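PDB 2EG4: probable thiosulfate sulfurtransferase from Thermus thermophilus, which probably transfers sulfur from thiosulfate to an acceptor such as cyanide, as rhodaneses do, and binds a zinc ion. Local coordinates for residues 70-73 against 74-77; 124-127 against 128-132; 51-54 against 55-59; 16-19 against 20-24. All blocks are in the same frame, centred on the assembly; numbering follows the deposited sequence.

Contact 1: residues 70-73 against 74-77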
ATOM      1  N   GLY A  70     -13.904   3.784   4.140  1.00 17.13           N
ATOM      2  CA  GLY A  70     -13.444   2.558   4.772  1.00 18.34           C
ATOM      3  C   GLY A  70     -11.978   2.310   4.471  1.00 19.58           C
ATOM      4  O   GLY A  70     -11.349   3.025   3.674  1.00 16.06           O
ATOM      5  N   LEU A  71     -11.426   1.276   5.102  1.00 19.06           N
ATOM      6  CA  LEU A  71     -10.018   0.932   4.920  1.00 19.22           C
ATOM      7  C   LEU A  71      -9.868   0.067   3.677  1.00 21.32           C
ATOM      8  O   LEU A  71      -9.701  -1.148   3.763  1.00 23.80           O
ATOM      9  CB  LEU A  71      -9.520   0.171   6.150  1.00 20.41           C
ATOM     10  CG  LEU A  71      -8.011  -0.078   6.234  1.00 18.56           C
ATOM     11  CD1 LEU A  71      -7.226   1.200   6.470  1.00 19.91           C
ATOM     12  CD2 LEU A  71      -7.774  -1.060   7.402  1.00 22.13           C
ATOM     13  N   THR A  72      -9.881   0.718   2.521  1.00 17.88           N
ATOM     14  CA  THR A  72      -9.813   0.037   1.238  1.00 17.19           C
ATOM     15  C   THR A  72      -8.397  -0.298   0.779  1.00 15.79           C
ATOM     16  O   THR A  72      -7.414   0.307   1.230  1.00 16.68           O
ATOM     17  CB  THR A  72     -10.471   0.895   0.168  1.00 16.90           C
ATOM     18  OG1 THR A  72      -9.656   2.052  -0.033  1.00 13.82           O
ATOM     19  CG2 THR A  72     -11.861   1.353   0.616  1.00 19.83           C
ATOM     20  N   SER A  73      -8.291  -1.273  -0.122  1.00 16.33           N
ATOM     21  CA  SER A  73      -6.981  -1.646  -0.614  1.00 19.85           C
ATOM     22  C   SER A  73      -6.464  -0.501  -1.497  1.00 17.59           C
ATOM     23  O   SER A  73      -5.266  -0.251  -1.518  1.00 18.91           O
ATOM     24  CB  SER A  73      -7.035  -2.971  -1.394  1.00 22.95           C
ATOM     25  OG  SER A  73      -7.748  -2.829  -2.597  1.00 31.83           O
ATOM     26  N   ARG A  74      -7.357   0.210  -2.185  1.00 16.62           N
ATOM     27  CA  ARG A  74      -6.878   1.327  -3.013  1.00 17.64           C
ATOM     28  C   ARG A  74      -6.339   2.449  -2.113  1.00 18.59           C
ATOM     29  O   ARG A  74      -5.331   3.062  -2.432  1.00 15.63           O
ATOM     30  CB  ARG A  74      -7.963   1.849  -3.973  1.00 20.03           C
ATOM     31  CG  ARG A  74      -9.120   2.525  -3.309  1.00 20.36           C
ATOM     32  CD  ARG A  74     -10.303   2.709  -4.276  1.00 20.60           C
ATOM     33  NE  ARG A  74     -11.459   3.129  -3.502  1.00 18.48           N
ATOM     34  CZ  ARG A  74     -12.720   2.794  -3.744  1.00 26.01           C
ATOM     35  NH1 ARG A  74     -13.033   1.997  -4.764  1.00 30.24           N
ATOM     36  NH2 ARG A  74     -13.680   3.284  -2.965  1.00 28.08           N
ATOM     37  N   LEU A  75      -6.978   2.692  -0.969  1.00 14.95           N
ATOM     38  CA  LEU A  75      -6.479   3.704  -0.045  1.00 13.73           C
ATOM     39  C   LEU A  75      -5.101   3.324   0.506  1.00 13.34           C
ATOM     40  O   LEU A  75      -4.186   4.122   0.491  1.00 12.77           O
ATOM     41  CB  LEU A  75      -7.465   3.879   1.124  1.00 15.71           C
ATOM     42  CG  LEU A  75      -6.960   4.686   2.326  1.00 14.27           C
ATOM     43  CD1 LEU A  75      -6.742   6.149   1.918  1.00 14.80           C
ATOM     44  CD2 LEU A  75      -7.984   4.603   3.464  1.00 17.62           C
ATOM     45  N   CYS A  76      -4.948   2.089   0.965  1.00 14.90           N
ATOM     46  CA  CYS A  76      -3.674   1.692   1.543  1.00 13.66           C
ATOM     47  C   CYS A  76      -2.543   1.540   0.530  1.00 13.25           C
ATOM     48  O   CYS A  76      -1.411   1.890   0.831  1.00 15.47           O
ATOM     49  CB  CYS A  76      -3.876   0.424   2.353  1.00 13.46           C
ATOM     50  SG  CYS A  76      -4.968   0.677   3.775  1.00 18.03           S
ATOM     51  N   ARG A  77      -2.829   1.076  -0.677  1.00 13.48           N
ATOM     52  CA  ARG A  77      -1.717   0.962  -1.628  1.00 13.78           C
ATOM     53  C   ARG A  77      -1.279   2.366  -2.032  1.00 14.16           C
ATOM     54  O   ARG A  77      -0.098   2.631  -2.166  1.00 16.15           O
ATOM     55  CB  ARG A  77      -2.097   0.163  -2.870  1.00 13.55           C
ATOM     56  CG  ARG A  77      -0.838  -0.324  -3.629  1.00 14.65           C
ATOM     57  CD  ARG A  77      -1.210  -0.951  -4.984  1.00 16.58           C
ATOM     58  NE  ARG A  77      -0.087  -1.666  -5.609  1.00 12.85           N
ATOM     59  CZ  ARG A  77       0.429  -1.379  -6.802  1.00 18.72           C
ATOM     60  NH1 ARG A  77      -0.058  -0.369  -7.533  1.00 19.07           N
ATOM     61  NH2 ARG A  77       1.406  -2.134  -7.293  1.00 18.64           N
TER
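Thr72 OG1 accepts the N-H of Leu75 at 2.9 Å (OG1 to N), capping one of the amides that no preceding turn can satisfy. The hydroxyl reaches it because OG1 sits between the backbone N and the carbonyl carbon (chi1 68°), and the threonine and leucine side chains meet at about a right angle. In the same turn Cys76 N bonds to Thr72 O at 3.1 Å, and Arg77 N to Ser73 O at 2.9 Å. On the flank facing helix 195-206, Leu71 CD1 lies 3.6 Å from Cys76 SG, an apolar pair that suits a small thiol on a buried helix face.

Outside the turn, Asp68 positions the cap: OD2 bonds to Thr72 OG1 and forms a salt bridge with Arg74 NE, the extended arginine passing CG close to the threonine hydroxyl. A valine in place of Thr72 would probably leave the Leu75 N-H without its capping acceptor and cost Asp68 one partner. An inverse gamma turn at Leu71 leads into the cap. The whole is a threonine N-cap on the strand-loop-helix connection of a rhodanese domain, at the place where catalytic domains of the family carry their active-site loop.

Contact 2: residues 124-127 against 128-132. With SO4 (sulfate ion), chain H.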
ATOM      1  N   THR A 124      11.965  -6.093  -1.547  1.00 21.32           N
ATOM      2  CA  THR A 124      12.153  -6.369  -2.960  1.00 19.97           C
ATOM      3  C   THR A 124      11.998  -7.895  -2.993  1.00 21.44           C
ATOM      4  O   THR A 124      11.937  -8.522  -1.923  1.00 23.45           O
ATOM      5  CB  THR A 124      13.582  -6.046  -3.417  1.00 21.28           C
ATOM      6  OG1 THR A 124      14.500  -6.758  -2.579  1.00 21.32           O
ATOM      7  CG2 THR A 124      13.870  -4.543  -3.318  1.00 21.80           C
ATOM      8  N   ALA A 125      11.971  -8.489  -4.183  1.00 19.64           N
ATOM      9  CA  ALA A 125      11.828  -9.944  -4.318  1.00 19.53           C
ATOM     10  C   ALA A 125      12.954 -10.642  -3.591  1.00 20.44           C
ATOM     11  O   ALA A 125      12.737 -11.626  -2.889  1.00 21.30           O
ATOM     12  CB  ALA A 125      11.845 -10.362  -5.775  1.00 19.99           C
ATOM     13  N   ASP A 126      14.164 -10.139  -3.771  1.00 22.17           N
ATOM     14  CA  ASP A 126      15.305 -10.749  -3.093  1.00 23.76           C
ATOM     15  C   ASP A 126      15.177 -10.706  -1.577  1.00 24.02           C
ATOM     16  O   ASP A 126      15.535 -11.666  -0.875  1.00 24.14           O
ATOM     17  CB  ASP A 126      16.585 -10.054  -3.531  1.00 28.41           C
ATOM     18  CG  ASP A 126      17.199 -10.720  -4.724  1.00 36.05           C
ATOM     19  OD1 ASP A 126      18.148 -11.512  -4.521  1.00 41.78           O
ATOM     20  OD2 ASP A 126      16.712 -10.477  -5.851  1.00 36.12           O
ATOM     21  N   GLU A 127      14.654  -9.599  -1.060  1.00 20.92           N
ATOM     22  CA  GLU A 127      14.497  -9.464   0.378  1.00 21.47           C
ATOM     23  C   GLU A 127      13.364 -10.369   0.852  1.00 22.43           C
ATOM     24  O   GLU A 127      13.455 -10.982   1.913  1.00 23.28           O
ATOM     25  CB  GLU A 127      14.229  -8.004   0.750  1.00 20.57           C
ATOM     26  CG  GLU A 127      15.465  -7.123   0.525  1.00 23.27           C
ATOM     27  CD  GLU A 127      15.148  -5.641   0.459  1.00 25.05           C
ATOM     28  OE1 GLU A 127      13.958  -5.290   0.300  1.00 23.52           O
ATOM     29  OE2 GLU A 127      16.095  -4.838   0.542  1.00 26.89           O
ATOM     30  N   ALA A 128      12.309 -10.476   0.054  1.00 20.10           N
ATOM     31  CA  ALA A 128      11.189 -11.333   0.429  1.00 20.33           C
ATOM     32  C   ALA A 128      11.641 -12.791   0.468  1.00 21.14           C
ATOM     33  O   ALA A 128      11.275 -13.532   1.389  1.00 19.72           O
ATOM     34  CB  ALA A 128      10.035 -11.167  -0.559  1.00 21.29           C
ATOM     35  N   ALA A 129      12.448 -13.182  -0.518  1.00 21.62           N
ATOM     36  CA  ALA A 129      12.955 -14.550  -0.638  1.00 21.09           C
ATOM     37  C   ALA A 129      13.773 -14.999   0.566  1.00 24.40           C
ATOM     38  O   ALA A 129      13.867 -16.192   0.851  1.00 25.39           O
ATOM     39  CB  ALA A 129      13.813 -14.661  -1.880  1.00 21.25           C
ATOM     40  N   ARG A 130      14.388 -14.040   1.245  1.00 22.19           N
ATOM     41  CA  ARG A 130      15.219 -14.346   2.405  1.00 24.08           C
ATOM     42  C   ARG A 130      14.555 -13.999   3.728  1.00 24.28           C
ATOM     43  O   ARG A 130      15.167 -14.134   4.787  1.00 23.72           O
ATOM     44  CB  ARG A 130      16.546 -13.595   2.279  1.00 22.72           C
ATOM     45  CG  ARG A 130      17.290 -13.902   0.999  1.00 28.68           C
ATOM     46  CD  ARG A 130      18.499 -13.005   0.827  1.00 31.86           C
ATOM     47  NE  ARG A 130      19.418 -13.479  -0.208  1.00 30.62           N
ATOM     48  CZ  ARG A 130      19.166 -13.504  -1.513  1.00 33.43           C
ATOM     49  NH1 ARG A 130      18.001 -13.078  -1.988  1.00 31.42           N
ATOM     50  NH2 ARG A 130      20.091 -13.956  -2.352  1.00 34.52           N
ATOM     51  N   HIS A 131      13.301 -13.560   3.680  1.00 24.01           N
ATOM     52  CA  HIS A 131      12.608 -13.174   4.897  1.00 23.06           C
ATOM     53  C   HIS A 131      12.162 -14.399   5.695  1.00 24.25           C
ATOM     54  O   HIS A 131      11.612 -15.344   5.144  1.00 25.07           O
ATOM     55  CB  HIS A 131      11.399 -12.299   4.555  1.00 23.24           C
ATOM     56  CG  HIS A 131      10.931 -11.450   5.693  1.00 24.17           C
ATOM     57  ND1 HIS A 131      10.403 -11.980   6.853  1.00 26.37           N
ATOM     58  CD2 HIS A 131      10.916 -10.105   5.852  1.00 22.84           C
ATOM     59  CE1 HIS A 131      10.083 -10.996   7.675  1.00 24.69           C
ATOM     60  NE2 HIS A 131      10.381  -9.849   7.092  1.00 23.89           N
ATOM     61  N   PRO A 132      12.401 -14.389   7.011  1.00 28.07           N
ATOM     62  CA  PRO A 132      12.021 -15.517   7.871  1.00 28.22           C
ATOM     63  C   PRO A 132      10.543 -15.658   8.143  1.00 29.38           C
ATOM     64  O   PRO A 132      10.081 -16.742   8.517  1.00 29.76           O
ATOM     65  CB  PRO A 132      12.807 -15.257   9.150  1.00 29.61           C
ATOM     66  CG  PRO A 132      12.832 -13.765   9.216  1.00 32.46           C
ATOM     67  CD  PRO A 132      13.126 -13.363   7.776  1.00 29.07           C
TER
HETATM   68  S   SO4 H 507      17.544 -14.435  -5.199  1.00 74.41           S
HETATM   69  O1  SO4 H 507      17.558 -14.144  -6.670  1.00 72.39           O
HETATM   70  O2  SO4 H 507      17.130 -15.859  -4.971  1.00 72.70           O
HETATM   71  O3  SO4 H 507      18.917 -14.221  -4.633  1.00 72.50           O
HETATM   72  O4  SO4 H 507      16.569 -13.520  -4.517  1.00 71.67           O
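Ala128 N donates to Thr124 O at 2.8 Å, and Ala129 N follows to Ala125 O at 2.9 Å, so the short helix begins as a compact turn. Its start is secured by a capping box: Glu127 N reaches Thr124 OG1, and Thr124 N returns a bond to Glu127 OE1 at 2.8 Å. With CG beside its own backbone N (chi1 -69°), the extended glutamate chain runs back toward the helix start, where OE1 is met on its anti side, 35° out of the carboxylate plane. Threonine and glutamate suit these places because each carries an acceptor for the other's amide, while the methyl groups of Ala125 and Ala128 let Tyr214 pack closely.

The opposite character appears at Asp126 and Arg130, both exposed. Their side chains run side by side, and the guanidinium, 18° from the carboxylate plane, joins it in a salt bridge whose hydrogen bond, Arg130 NH1 to Asp126 OD1 at 3.0 Å, is weak. Arg130 NH1 also donates to Asp126 O at 3.1 Å, in the guanidinium plane, and contacts a sulfate that probably came from the crystallisation liquor, its position so close to the Asp126 carboxylate being doubtful.

Glu127 also pairs with Arg119 and with Arg212 of strand 210-213. Ala125 and Ala129 pack on helix 217-223, and the chain beyond His131 enters strand 134-136.

Contact 3: residues 51-54 against 55-59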
ATOM      1  N   LEU A  51       7.760   9.041  -8.203  1.00 19.22           N
ATOM      2  CA  LEU A  51       7.060   9.612  -7.050  1.00 18.93           C
ATOM      3  C   LEU A  51       7.376  11.107  -6.961  1.00 19.65           C
ATOM      4  O   LEU A  51       6.502  11.906  -6.665  1.00 20.62           O
ATOM      5  CB  LEU A  51       7.463   8.898  -5.764  1.00 18.14           C
ATOM      6  CG  LEU A  51       6.916   7.465  -5.662  1.00 18.14           C
ATOM      7  CD1 LEU A  51       7.597   6.680  -4.543  1.00 20.85           C
ATOM      8  CD2 LEU A  51       5.411   7.526  -5.384  1.00 20.32           C
ATOM      9  N   THR A  52       8.619  11.493  -7.226  1.00 18.11           N
ATOM     10  CA  THR A  52       8.949  12.929  -7.189  1.00 20.91           C
ATOM     11  C   THR A  52       8.062  13.701  -8.157  1.00 21.65           C
ATOM     12  O   THR A  52       7.517  14.757  -7.820  1.00 23.96           O
ATOM     13  CB  THR A  52      10.407  13.194  -7.610  1.00 21.09           C
ATOM     14  OG1 THR A  52      11.282  12.756  -6.576  1.00 20.61           O
ATOM     15  CG2 THR A  52      10.643  14.680  -7.819  1.00 24.39           C
ATOM     16  N   GLU A  53       7.919  13.173  -9.367  1.00 18.94           N
ATOM     17  CA  GLU A  53       7.126  13.835 -10.396  1.00 19.89           C
ATOM     18  C   GLU A  53       5.672  13.940  -9.962  1.00 21.50           C
ATOM     19  O   GLU A  53       5.026  14.971 -10.151  1.00 22.13           O
ATOM     20  CB  GLU A  53       7.211  13.071 -11.712  1.00 23.54           C
ATOM     21  CG  GLU A  53       6.273  13.577 -12.781  1.00 26.48           C
ATOM     22  CD  GLU A  53       6.527  15.030 -13.173  1.00 31.82           C
ATOM     23  OE1 GLU A  53       7.609  15.568 -12.865  1.00 35.43           O
ATOM     24  OE2 GLU A  53       5.632  15.630 -13.807  1.00 34.00           O
ATOM     25  N   LEU A  54       5.177  12.864  -9.371  1.00 19.23           N
ATOM     26  CA  LEU A  54       3.798  12.820  -8.894  1.00 20.26           C
ATOM     27  C   LEU A  54       3.580  13.810  -7.763  1.00 21.75           C
ATOM     28  O   LEU A  54       2.591  14.555  -7.754  1.00 22.02           O
ATOM     29  CB  LEU A  54       3.473  11.408  -8.415  1.00 20.41           C
ATOM     30  CG  LEU A  54       2.062  11.189  -7.852  1.00 21.76           C
ATOM     31  CD1 LEU A  54       1.008  11.309  -8.943  1.00 21.65           C
ATOM     32  CD2 LEU A  54       2.009   9.797  -7.241  1.00 21.36           C
ATOM     33  N   PHE A  55       4.493  13.810  -6.799  1.00 20.14           N
ATOM     34  CA  PHE A  55       4.399  14.716  -5.661  1.00 23.05           C
ATOM     35  C   PHE A  55       4.405  16.172  -6.122  1.00 25.63           C
ATOM     36  O   PHE A  55       3.624  16.990  -5.633  1.00 24.65           O
ATOM     37  CB  PHE A  55       5.567  14.500  -4.705  1.00 23.24           C
ATOM     38  CG  PHE A  55       5.603  13.134  -4.042  1.00 18.22           C
ATOM     39  CD1 PHE A  55       4.612  12.187  -4.270  1.00 19.48           C
ATOM     40  CD2 PHE A  55       6.636  12.822  -3.162  1.00 23.38           C
ATOM     41  CE1 PHE A  55       4.652  10.929  -3.625  1.00 20.13           C
ATOM     42  CE2 PHE A  55       6.685  11.589  -2.522  1.00 21.77           C
ATOM     43  CZ  PHE A  55       5.694  10.640  -2.749  1.00 21.53           C
ATOM     44  N   GLN A  56       5.281  16.499  -7.068  1.00 22.66           N
ATOM     45  CA  GLN A  56       5.353  17.874  -7.560  1.00 26.34           C
ATOM     46  C   GLN A  56       4.120  18.276  -8.357  1.00 23.66           C
ATOM     47  O   GLN A  56       3.580  19.370  -8.175  1.00 28.02           O
ATOM     48  CB  GLN A  56       6.614  18.069  -8.411  1.00 27.43           C
ATOM     49  CG  GLN A  56       7.884  17.764  -7.647  1.00 30.61           C
ATOM     50  CD  GLN A  56       9.133  18.225  -8.374  1.00 28.63           C
ATOM     51  OE1 GLN A  56       9.153  18.311  -9.602  1.00 29.83           O
ATOM     52  NE2 GLN A  56      10.186  18.501  -7.618  1.00 29.76           N
ATOM     53  N   THR A  57       3.659  17.392  -9.228  1.00 22.25           N
ATOM     54  CA  THR A  57       2.497  17.678 -10.057  1.00 24.25           C
ATOM     55  C   THR A  57       1.233  17.879  -9.222  1.00 25.79           C
ATOM     56  O   THR A  57       0.405  18.728  -9.559  1.00 23.52           O
ATOM     57  CB  THR A  57       2.262  16.562 -11.102  1.00 25.22           C
ATOM     58  OG1 THR A  57       3.404  16.469 -11.966  1.00 31.60           O
ATOM     59  CG2 THR A  57       1.061  16.888 -11.965  1.00 29.08           C
ATOM     60  N   LEU A  58       1.089  17.108  -8.140  1.00 24.21           N
ATOM     61  CA  LEU A  58      -0.091  17.231  -7.258  1.00 22.52           C
ATOM     62  C   LEU A  58       0.096  18.247  -6.131  1.00 23.68           C
ATOM     63  O   LEU A  58      -0.815  18.481  -5.321  1.00 23.68           O
ATOM     64  CB  LEU A  58      -0.444  15.874  -6.642  1.00 20.02           C
ATOM     65  CG  LEU A  58      -1.011  14.837  -7.606  1.00 24.01           C
ATOM     66  CD1 LEU A  58      -1.470  13.611  -6.814  1.00 23.45           C
ATOM     67  CD2 LEU A  58      -2.169  15.411  -8.379  1.00 31.17           C
ATOM     68  N   GLY A  59       1.274  18.854  -6.075  1.00 23.16           N
ATOM     69  CA  GLY A  59       1.546  19.824  -5.027  1.00 25.35           C
ATOM     70  C   GLY A  59       1.509  19.187  -3.652  1.00 26.98           C
ATOM     71  O   GLY A  59       0.990  19.771  -2.695  1.00 28.80           O
TER
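Leu51 and Phe55 point the same way from successive turns, and the leucine lies over the face of the ring: its CB stands 4.2 Å from the ring centroid, 23° off the normal, a CH-pi contact. Leu51 CD2 adds a second touch, 3.9 Å from Phe55 CE1. Leu51 O, which accepts Phe55 N at 2.8 Å, also lies over a face, 2.9 Å above the ring plane and offset toward the rim. Phe55 CG lies beside the backbone N (chi1 -64°), which turns the ring back along the helix over Leu51. A broad aromatic suits this buried place, where Leu82 of helix 73-84 also meets it.

One step round, Thr52 and Gln56 also run alongside each other, the threonine methyl CG2 3.9 Å from Gln56 NE2. Gln56 OE1 meets Arg110 and NE2 Val113 O, both outside the helix. Glu53 and Thr57 instead cross obliquely. Thr57 OG1 donates to Glu53 O at 2.9 Å, and Thr57 N grips the same oxygen from the other face of the carbonyl plane. The bent glutamate chain brings its carboxylate alongside the hydroxyl without a hydrogen bond, while OE1 makes a salt bridge with Arg110. Leu54 CD1 and Leu58 CD1 pair 4.0 Å apart.

Gly59, its positive phi (63°) easily adopted by glycine, ends helix 41-57; Gly59 N to Gln56 O (3.2 Å) is one bond of this Schellman motif.

Contact 4: residues 16-19 against 20-24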
ATOM      1  N   PRO A  16     -15.640   9.228 -10.211  1.00 21.76           N
ATOM      2  CA  PRO A  16     -17.045   9.657 -10.143  1.00 22.56           C
ATOM      3  C   PRO A  16     -17.412  10.179  -8.754  1.00 22.40           C
ATOM      4  O   PRO A  16     -18.051  11.219  -8.609  1.00 20.43           O
ATOM      5  CB  PRO A  16     -17.812   8.382 -10.482  1.00 26.01           C
ATOM      6  CG  PRO A  16     -16.905   7.698 -11.449  1.00 27.66           C
ATOM      7  CD  PRO A  16     -15.532   7.879 -10.801  1.00 24.74           C
ATOM      8  N   ALA A  17     -17.004   9.436  -7.735  1.00 22.30           N
ATOM      9  CA  ALA A  17     -17.284   9.828  -6.361  1.00 20.97           C
ATOM     10  C   ALA A  17     -16.572  11.136  -6.045  1.00 17.94           C
ATOM     11  O   ALA A  17     -17.135  12.032  -5.424  1.00 16.23           O
ATOM     12  CB  ALA A  17     -16.835   8.736  -5.408  1.00 21.58           C
ATOM     13  N   TYR A  18     -15.312  11.235  -6.448  1.00 17.22           N
ATOM     14  CA  TYR A  18     -14.549  12.450  -6.222  1.00 15.12           C
ATOM     15  C   TYR A  18     -15.274  13.654  -6.859  1.00 16.36           C
ATOM     16  O   TYR A  18     -15.421  14.707  -6.240  1.00 16.37           O
ATOM     17  CB  TYR A  18     -13.170  12.304  -6.861  1.00 16.33           C
ATOM     18  CG  TYR A  18     -12.326  13.554  -6.789  1.00 16.20           C
ATOM     19  CD1 TYR A  18     -11.630  13.893  -5.627  1.00 15.99           C
ATOM     20  CD2 TYR A  18     -12.181  14.379  -7.904  1.00 18.34           C
ATOM     21  CE1 TYR A  18     -10.799  15.018  -5.578  1.00 16.16           C
ATOM     22  CE2 TYR A  18     -11.360  15.518  -7.856  1.00 17.07           C
ATOM     23  CZ  TYR A  18     -10.677  15.824  -6.697  1.00 15.54           C
ATOM     24  OH  TYR A  18      -9.884  16.956  -6.607  1.00 18.28           O
ATOM     25  N   GLU A  19     -15.722  13.474  -8.096  1.00 19.63           N
ATOM     26  CA  GLU A  19     -16.400  14.548  -8.809  1.00 22.39           C
ATOM     27  C   GLU A  19     -17.757  14.925  -8.213  1.00 23.93           C
ATOM     28  O   GLU A  19     -18.224  16.067  -8.368  1.00 26.72           O
ATOM     29  CB  GLU A  19     -16.510  14.172 -10.293  1.00 21.76           C
ATOM     30  CG  GLU A  19     -15.150  14.347 -10.985  1.00 26.50           C
ATOM     31  CD  GLU A  19     -15.159  13.992 -12.460  1.00 33.31           C
ATOM     32  OE1 GLU A  19     -16.247  13.955 -13.060  1.00 36.85           O
ATOM     33  OE2 GLU A  19     -14.065  13.759 -13.020  1.00 32.48           O
ATOM     34  N   ALA A  20     -18.380  13.981  -7.515  1.00 22.80           N
ATOM     35  CA  ALA A  20     -19.675  14.229  -6.887  1.00 21.26           C
ATOM     36  C   ALA A  20     -19.523  15.110  -5.641  1.00 22.68           C
ATOM     37  O   ALA A  20     -20.495  15.714  -5.158  1.00 23.86           O
ATOM     38  CB  ALA A  20     -20.334  12.896  -6.523  1.00 21.39           C
ATOM     39  N   GLY A  21     -18.297  15.191  -5.132  1.00 17.71           N
ATOM     40  CA  GLY A  21     -18.021  15.989  -3.959  1.00 17.98           C
ATOM     41  C   GLY A  21     -16.823  15.443  -3.181  1.00 18.60           C
ATOM     42  O   GLY A  21     -16.812  14.274  -2.786  1.00 16.12           O
ATOM     43  N   HIS A  22     -15.827  16.295  -2.973  1.00 17.46           N
ATOM     44  CA  HIS A  22     -14.622  15.932  -2.234  1.00 16.96           C
ATOM     45  C   HIS A  22     -14.286  17.011  -1.208  1.00 15.16           C
ATOM     46  O   HIS A  22     -14.887  18.102  -1.198  1.00 17.14           O
ATOM     47  CB  HIS A  22     -13.441  15.731  -3.195  1.00 15.78           C
ATOM     48  CG  HIS A  22     -13.281  16.827  -4.214  1.00 17.20           C
ATOM     49  ND1 HIS A  22     -12.591  17.992  -3.964  1.00 20.26           N
ATOM     50  CD2 HIS A  22     -13.705  16.913  -5.496  1.00 14.55           C
ATOM     51  CE1 HIS A  22     -12.588  18.746  -5.050  1.00 15.10           C
ATOM     52  NE2 HIS A  22     -13.260  18.114  -5.996  1.00 21.43           N
ATOM     53  N   LEU A  23     -13.349  16.732  -0.312  1.00 16.26           N
ATOM     54  CA  LEU A  23     -13.017  17.759   0.666  1.00 16.46           C
ATOM     55  C   LEU A  23     -12.363  18.946  -0.046  1.00 18.71           C
ATOM     56  O   LEU A  23     -11.640  18.789  -1.028  1.00 17.39           O
ATOM     57  CB  LEU A  23     -12.105  17.205   1.760  1.00 16.45           C
ATOM     58  CG  LEU A  23     -12.853  16.547   2.938  1.00 17.27           C
ATOM     59  CD1 LEU A  23     -13.693  15.353   2.463  1.00 16.01           C
ATOM     60  CD2 LEU A  23     -11.840  16.083   3.979  1.00 18.26           C
ATOM     61  N   PRO A  24     -12.631  20.166   0.434  1.00 17.23           N
ATOM     62  CA  PRO A  24     -12.023  21.331  -0.230  1.00 19.37           C
ATOM     63  C   PRO A  24     -10.511  21.191  -0.367  1.00 17.53           C
ATOM     64  O   PRO A  24      -9.815  20.910   0.610  1.00 21.25           O
ATOM     65  CB  PRO A  24     -12.410  22.492   0.688  1.00 22.46           C
ATOM     66  CG  PRO A  24     -13.769  22.057   1.206  1.00 21.85           C
ATOM     67  CD  PRO A  24     -13.563  20.565   1.503  1.00 19.39           C
TER
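Tyr18 and His22 belong to the first signature sequence of the rhodanese family, an aromatic residue followed four positions later by histidine, here at the end of helix 15-20. Their rings form an offset stack, with centroids 3.9 Å apart and planes only 8° from parallel. Tyr18 CE1 lies over the imidazole face, 3.4 Å from His22 CG, and Tyr18 OH is level with the far end, 3.6 Å from His22 CE1. Tyrosine lends both a flat face and a hydroxyl, whose bond to Ala26 O fastens the ring's outer end.

The imidazole comes over the tyrosine because His22 CG sits between the backbone N and the carbonyl carbon (chi1 47°). Its ND1 donates to Leu23 O at 3.2 Å along a nearly straight N-H (168°); the acceptor lies in the ring plane, although the donor approaches from above the carbonyl plane. This bond helps fix the ring's rotation in a way no apolar side chain could. An alanine in place of His22 would probably leave one face of Tyr18 without its stacking partner and Leu23 O without this donor.

Between the two aromatic residues, Ala20 N bonds to Pro16 O at 3.0 Å, but Gly21 leaves the helix with positive phi, at angles where a side-chain carbon would collide with the carbonyl O of Ala20. Backbone bonding of His22 with Glu102, and Tyr67 OH on Leu23 N, tie down the exit. The stack joins the two ends of the signature's spacer, its structural counterpart here, at a glycine-ended helix leading to strand 27-28.

How the contacts relate
Contacts 4, 3 and 1 lie in the first rhodanese-like range, and contact 2 lies in the second. Contact 1 is the most central, its centre about 8 Å from that of the chain; the centres of contacts 4 and 3 lie about 17 and 20 Å from its own. Contacts 2 and 4 stand on opposite sides of the chain's centre, about 40 Å apart between centres. Contact 1 links the two halves: Arg77 NE bonds to Ser193 O, the arginine side chain about 8 Å from those of the zinc ligands His192 and His219 and about 10 Å from the zinc ion. The side chain of Ala125 is about 14 Å from that ion; contacts 3 and 4 are remote.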